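PDB 3HCY: putative two-component sensor histidine kinase protein from Sinorhizobium meliloti, which probably acts as a sensor histidine kinase that passes phosphate from ATP to a histidine, the present fragment being its GAF domain. Local coordinates for residues Val7-Leu12 against Ala39-Ser44; Pro66-Asn71 against Gly94-Val99. One frame throughout, in Å; residues are numbered along the deposited sequence.

How the contacts relate
Contact 1 lays a helix on the sheet of this GAF domain, and contact 2 pairs two of its strands. From the N terminus, helix 5-19 leads into strands 23-29 and 35-41; contact 1 closes this first excursion by bringing Ala39-Ser44 back against Val7-Leu12. Contact 2 opens later, at Pro66-Asn71, and closes after helix 79-88, where Gly94-Val99 returns beside it. The two loops therefore follow in series, neither nesting nor crossing. Strands 35-41 and 67-69 are the outermost of one antiparallel sheet, so the contacts mark its two borders, with centres about 16 Å apart and on opposite sides of the chain's centre.

Contact 1: residues Val7-Leu12 against Ala39-Ser44; sequences VYEATL and AARGLS
Tyr8 and Leu12, one turn apart on helix 5-19, meet Ala39 on the outermost strand of the GAF-domain sheet, a helix-on-sheet packing in which the short axes run 8.7 Å apart at 32°. The apolar part is small: Tyr8 CB lies 3.7 Å from Ala39 CB, and Leu12 CD1 reaches the same methyl group at 3.8 Å, so Ala39 fits between the two helix side chains. The Tyr8 side chain also touches Ile26 and Leu28 of strand 23-29.

The polar part belongs to Arg41. Its chain, bent at chi2 (-143°), reaches across to the helix, where NH1 forms a salt bridge to Glu9 OE1 at 2.7 Å. The carboxylate meets the guanidinium near its edge, the two planes turned 51° from each other. Arg41 NH2 has a second acidic partner, Asp13, so carboxylates from successive helical turns hold the group and probably balance its charge. Arg139 of the second subunit packs against both Glu9 and Arg41, placing the ion pair beside the dimer interface.

Leu12 also serves the polar side: its CB sits over the centre of one face of the Arg41 guanidinium, 3.3 Å above the plane.

Contact 2: residues Pro66-Asn71 against Gly94-Val99; sequences PIFVEN and GFFPLV
Ile67 and Phe95 form an antiparallel hydrogen-bonded pair at the border of the GAF-domain sheet, the backbone pairing that joins edge strand 67-69 to strand 92-99. Ile67 N donates to Phe95 O and Phe95 N to Ile67 O, each at 3.0 Å, and the second bond is almost straight, with an angle of 177° at the hydrogen.

On the face carrying these two residues, the Phe95 ring is the main bump. With CG beside its own backbone N (chi1 -52°), the ring turns its CD2-CE2 edge to the other strand: CD2 lies 3.9 Å from Ile67 CB, and CE2 is 4.1 Å from Val69 CG2. That edge thus spans the two aliphatic side chains, while Ile67 O lies in the ring plane.

On the other face Gly94 has no side chain, and the Phe96 ring fills the place where one would stand, with Phe68 CD1 4.5 Å from Gly94 CA. The Phe68 and Phe96 rings meet CE1 to CE1 at 3.7 Å, their planes inclined by 70°. Pro66 flanks the pair, its CB 4.1 Å from Phe96 CD1.

Ile123 and Ala126 of helix 120-146 cover Phe68 and Phe96 respectively; on the opposite face Phe95 meets Pro56 and Trp57 of a loop, and strand 104-112 continues the sheet beyond strand 92-99.

Contact 1: residues Val7-Leu12 against Ala39-Ser44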
loop_
_atom_site.group_PDB
_atom_site.type_symbol
_atom_site.label_atom_id
_atom_site.label_comp_id
_atom_site.label_asym_id
_atom_site.label_seq_id
_atom_site.Cartn_x
_atom_site.Cartn_y
_atom_site.Cartn_z
ATOM N N VAL A 7 -8.362 -6.133 3.630
ATOM C CA VAL A 7 -7.090 -5.467 3.434
ATOM C C VAL A 7 -6.122 -6.442 2.794
ATOM O O VAL A 7 -5.300 -6.053 1.947
ATOM C CB VAL A 7 -6.449 -4.911 4.705
ATOM C CG1 VAL A 7 -5.149 -4.257 4.333
ATOM C CG2 VAL A 7 -7.354 -3.907 5.421
ATOM N N TYR A 8 -6.223 -7.721 3.179
ATOM C CA TYR A 8 -5.348 -8.756 2.574
ATOM C C TYR A 8 -5.654 -8.952 1.084
ATOM O O TYR A 8 -4.750 -8.926 0.258
ATOM C CB TYR A 8 -5.490 -10.101 3.283
ATOM C CG TYR A 8 -5.083 -10.146 4.756
ATOM C CD1 TYR A 8 -4.096 -9.333 5.273
ATOM C CD2 TYR A 8 -5.679 -11.046 5.613
ATOM C CE1 TYR A 8 -3.742 -9.401 6.612
ATOM C CE2 TYR A 8 -5.331 -11.126 6.918
ATOM C CZ TYR A 8 -4.360 -10.316 7.413
ATOM O OH TYR A 8 -4.042 -10.426 8.735
ATOM N N GLU A 9 -6.924 -9.146 0.745
ATOM C CA GLU A 9 -7.307 -9.260 -0.657
ATOM C C GLU A 9 -6.930 -8.014 -1.537
ATOM O O GLU A 9 -6.463 -8.182 -2.700
ATOM C CB GLU A 9 -8.807 -9.579 -0.787
ATOM C CG GLU A 9 -9.259 -10.930 -0.281
ATOM C CD GLU A 9 -8.357 -12.146 -0.686
ATOM O OE1 GLU A 9 -8.138 -12.479 -1.900
ATOM O OE2 GLU A 9 -7.860 -12.814 0.259
ATOM N N ALA A 10 -7.115 -6.803 -0.983
ATOM C CA ALA A 10 -6.717 -5.547 -1.661
ATOM C C ALA A 10 -5.220 -5.552 -1.943
ATOM O O ALA A 10 -4.743 -5.029 -3.001
ATOM C CB ALA A 10 -7.095 -4.266 -0.774
ATOM N N THR A 11 -4.468 -6.103 -0.975
ATOM C CA THR A 11 -3.030 -6.071 -1.102
ATOM C C THR A 11 -2.652 -7.014 -2.219
ATOM O O THR A 11 -1.825 -6.709 -3.069
ATOM C CB THR A 11 -2.307 -6.507 0.143
ATOM O OG1 THR A 11 -2.653 -5.667 1.239
ATOM C CG2 THR A 11 -0.884 -6.385 -0.078
ATOM N N LEU A 12 -3.279 -8.175 -2.204
ATOM C CA LEU A 12 -3.047 -9.163 -3.217
ATOM C C LEU A 12 -3.444 -8.545 -4.589
ATOM O O LEU A 12 -2.762 -8.769 -5.617
ATOM C CB LEU A 12 -3.826 -10.468 -2.869
ATOM C CG LEU A 12 -3.482 -11.319 -1.607
ATOM C CD1 LEU A 12 -4.457 -12.473 -1.376
ATOM C CD2 LEU A 12 -1.985 -11.815 -1.545
ATOM N N ALA A 39 -3.355 -15.319 3.759
ATOM C CA ALA A 39 -3.971 -15.051 2.449
ATOM C C ALA A 39 -3.047 -15.449 1.337
ATOM O O ALA A 39 -1.814 -15.444 1.544
ATOM C CB ALA A 39 -4.348 -13.533 2.300
ATOM N N ALA A 40 -3.615 -15.759 0.159
ATOM C CA ALA A 40 -2.793 -16.262 -0.948
ATOM C C ALA A 40 -3.511 -16.378 -2.264
ATOM O O ALA A 40 -4.708 -16.570 -2.298
ATOM C CB ALA A 40 -2.170 -17.622 -0.566
ATOM N N ARG A 41 -2.780 -16.232 -3.367
ATOM C CA ARG A 41 -3.199 -16.839 -4.634
ATOM C C ARG A 41 -2.053 -17.147 -5.543
ATOM O O ARG A 41 -1.038 -16.531 -5.394
ATOM C CB ARG A 41 -4.126 -15.898 -5.382
ATOM C CG ARG A 41 -3.852 -14.449 -5.378
ATOM C CD ARG A 41 -5.264 -13.731 -5.302
ATOM N NE ARG A 41 -5.301 -12.281 -5.609
ATOM C CZ ARG A 41 -6.159 -11.383 -5.109
ATOM N NH1 ARG A 41 -7.055 -11.685 -4.186
ATOM N NH2 ARG A 41 -6.054 -10.133 -5.504
ATOM N N GLY A 42 -2.122 -18.071 -6.485
ATOM C CA GLY A 42 -2.720 -19.352 -6.407
ATOM C C GLY A 42 -1.531 -20.235 -5.945
ATOM O O GLY A 42 -0.775 -20.753 -6.736
ATOM N N LEU A 43 -1.305 -20.240 -4.632
ATOM C CA LEU A 43 -0.680 -21.338 -3.948
ATOM C C LEU A 43 -1.789 -22.333 -3.629
ATOM O O LEU A 43 -2.943 -21.955 -3.362
ATOM C CB LEU A 43 -0.055 -20.870 -2.613
ATOM C CG LEU A 43 1.070 -19.835 -2.781
ATOM C CD1 LEU A 43 1.719 -19.461 -1.455
ATOM C CD2 LEU A 43 2.119 -20.313 -3.797
ATOM N N SER A 44 -1.422 -23.611 -3.619
ATOM C CA SER A 44 -2.325 -24.629 -3.119
ATOM C C SER A 44 -2.170 -24.722 -1.575
ATOM O O SER A 44 -1.107 -24.389 -1.001
ATOM C CB SER A 44 -1.991 -25.960 -3.755
ATOM O OG SER A 44 -0.776 -26.375 -3.187
#

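Contact 2: residues Pro66-Asn71 against Gly94-Val99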
loop_
_atom_site.group_PDB
_atom_site.type_symbol
_atom_site.label_atom_id
_atom_site.label_comp_id
_atom_site.label_asym_id
_atom_site.label_seq_id
_atom_site.Cartn_x
_atom_site.Cartn_y
_atom_site.Cartn_z
ATOM N N PRO A 66 14.807 -7.405 2.347
ATOM C CA PRO A 66 14.223 -8.330 1.415
ATOM C C PRO A 66 15.206 -9.419 0.983
ATOM O O PRO A 66 16.416 -9.195 0.940
ATOM C CB PRO A 66 13.859 -7.423 0.238
ATOM C CG PRO A 66 13.766 -6.033 0.835
ATOM C CD PRO A 66 14.885 -6.043 1.790
ATOM N N ILE A 67 14.689 -10.600 0.690
ATOM C CA ILE A 67 15.511 -11.714 0.234
ATOM C C ILE A 67 14.994 -12.115 -1.141
ATOM O O ILE A 67 13.792 -12.207 -1.333
ATOM C CB ILE A 67 15.426 -12.979 1.203
ATOM C CG1 ILE A 67 15.803 -12.659 2.682
ATOM C CG2 ILE A 67 16.249 -14.150 0.660
ATOM C CD1 ILE A 67 16.785 -11.407 2.932
ATOM N N PHE A 68 15.882 -12.362 -2.097
ATOM C CA PHE A 68 15.441 -12.758 -3.434
ATOM C C PHE A 68 16.023 -14.085 -3.773
ATOM O O PHE A 68 17.129 -14.363 -3.373
ATOM C CB PHE A 68 15.837 -11.696 -4.443
ATOM C CG PHE A 68 15.354 -10.377 -4.056
ATOM C CD1 PHE A 68 14.060 -10.029 -4.264
ATOM C CD2 PHE A 68 16.135 -9.524 -3.350
ATOM C CE1 PHE A 68 13.560 -8.776 -3.834
ATOM C CE2 PHE A 68 15.658 -8.289 -2.920
ATOM C CZ PHE A 68 14.366 -7.922 -3.159
ATOM N N VAL A 69 15.251 -14.908 -4.473
ATOM C CA VAL A 69 15.684 -16.206 -4.981
ATOM C C VAL A 69 15.287 -16.277 -6.459
ATOM O O VAL A 69 14.129 -16.478 -6.831
ATOM C CB VAL A 69 15.008 -17.345 -4.206
ATOM C CG1 VAL A 69 15.198 -18.697 -4.915
ATOM C CG2 VAL A 69 15.488 -17.374 -2.776
ATOM N N GLU A 70 16.268 -16.139 -7.313
ATOM C CA GLU A 70 16.016 -15.973 -8.736
ATOM C C GLU A 70 15.785 -17.284 -9.441
ATOM O O GLU A 70 15.028 -17.337 -10.408
ATOM C CB GLU A 70 17.190 -15.242 -9.376
ATOM C CG GLU A 70 17.266 -13.827 -8.873
ATOM C CD GLU A 70 18.441 -13.089 -9.415
ATOM O OE1 GLU A 70 19.322 -13.761 -10.051
ATOM O OE2 GLU A 70 18.482 -11.844 -9.187
ATOM N N ASN A 71 16.492 -18.315 -8.979
ATOM C CA ASN A 71 16.293 -19.682 -9.436
ATOM C C ASN A 71 16.371 -20.557 -8.245
ATOM O O ASN A 71 17.362 -20.494 -7.513
ATOM C CB ASN A 71 17.383 -20.090 -10.378
ATOM C CG ASN A 71 16.991 -21.242 -11.224
ATOM O OD1 ASN A 71 16.511 -22.270 -10.726
ATOM N ND2 ASN A 71 17.200 -21.099 -12.532
ATOM N N GLY A 94 10.311 -14.004 -3.846
ATOM C CA GLY A 94 10.676 -12.744 -3.218
ATOM C C GLY A 94 10.045 -12.679 -1.851
ATOM O O GLY A 94 8.829 -12.842 -1.716
ATOM N N PHE A 95 10.882 -12.447 -0.851
ATOM C CA PHE A 95 10.430 -12.279 0.514
ATOM C C PHE A 95 10.588 -10.829 0.985
ATOM O O PHE A 95 11.682 -10.321 1.041
ATOM C CB PHE A 95 11.265 -13.109 1.482
ATOM C CG PHE A 95 11.411 -14.563 1.127
ATOM C CD1 PHE A 95 10.789 -15.537 1.909
ATOM C CD2 PHE A 95 12.264 -14.969 0.092
ATOM C CE1 PHE A 95 10.964 -16.875 1.634
ATOM C CE2 PHE A 95 12.443 -16.319 -0.192
ATOM C CZ PHE A 95 11.795 -17.263 0.573
ATOM N N PHE A 96 9.492 -10.204 1.369
ATOM C CA PHE A 96 9.501 -8.846 1.828
ATOM C C PHE A 96 8.899 -8.837 3.212
ATOM O O PHE A 96 7.747 -9.195 3.369
ATOM C CB PHE A 96 8.682 -7.972 0.903
ATOM C CG PHE A 96 9.018 -8.165 -0.536
ATOM C CD1 PHE A 96 10.017 -7.416 -1.127
ATOM C CD2 PHE A 96 8.370 -9.149 -1.289
ATOM C CE1 PHE A 96 10.343 -7.621 -2.441
ATOM C CE2 PHE A 96 8.689 -9.362 -2.620
ATOM C CZ PHE A 96 9.676 -8.602 -3.192
ATOM N N PRO A 97 9.700 -8.467 4.213
ATOM C CA PRO A 97 9.360 -8.447 5.599
ATOM C C PRO A 97 8.214 -7.526 5.913
ATOM O O PRO A 97 8.156 -6.468 5.352
ATOM C CB PRO A 97 10.623 -7.861 6.266
ATOM C CG PRO A 97 11.703 -7.923 5.306
ATOM C CD PRO A 97 11.158 -8.335 3.995
ATOM N N LEU A 98 7.335 -7.919 6.820
ATOM C CA LEU A 98 6.303 -7.027 7.328
ATOM C C LEU A 98 6.669 -6.667 8.733
ATOM O O LEU A 98 6.833 -7.544 9.578
ATOM C CB LEU A 98 4.933 -7.676 7.346
ATOM C CG LEU A 98 4.407 -7.920 5.950
ATOM C CD1 LEU A 98 2.979 -8.472 6.004
ATOM C CD2 LEU A 98 4.513 -6.625 5.149
ATOM N N VAL A 99 6.731 -5.370 8.995
ATOM C CA VAL A 99 7.216 -4.826 10.246
ATOM C C VAL A 99 6.323 -3.770 10.877
ATOM O O VAL A 99 5.801 -2.929 10.194
ATOM C CB VAL A 99 8.499 -4.112 9.981
ATOM C CG1 VAL A 99 8.933 -3.394 11.178
ATOM C CG2 VAL A 99 9.523 -5.064 9.550
#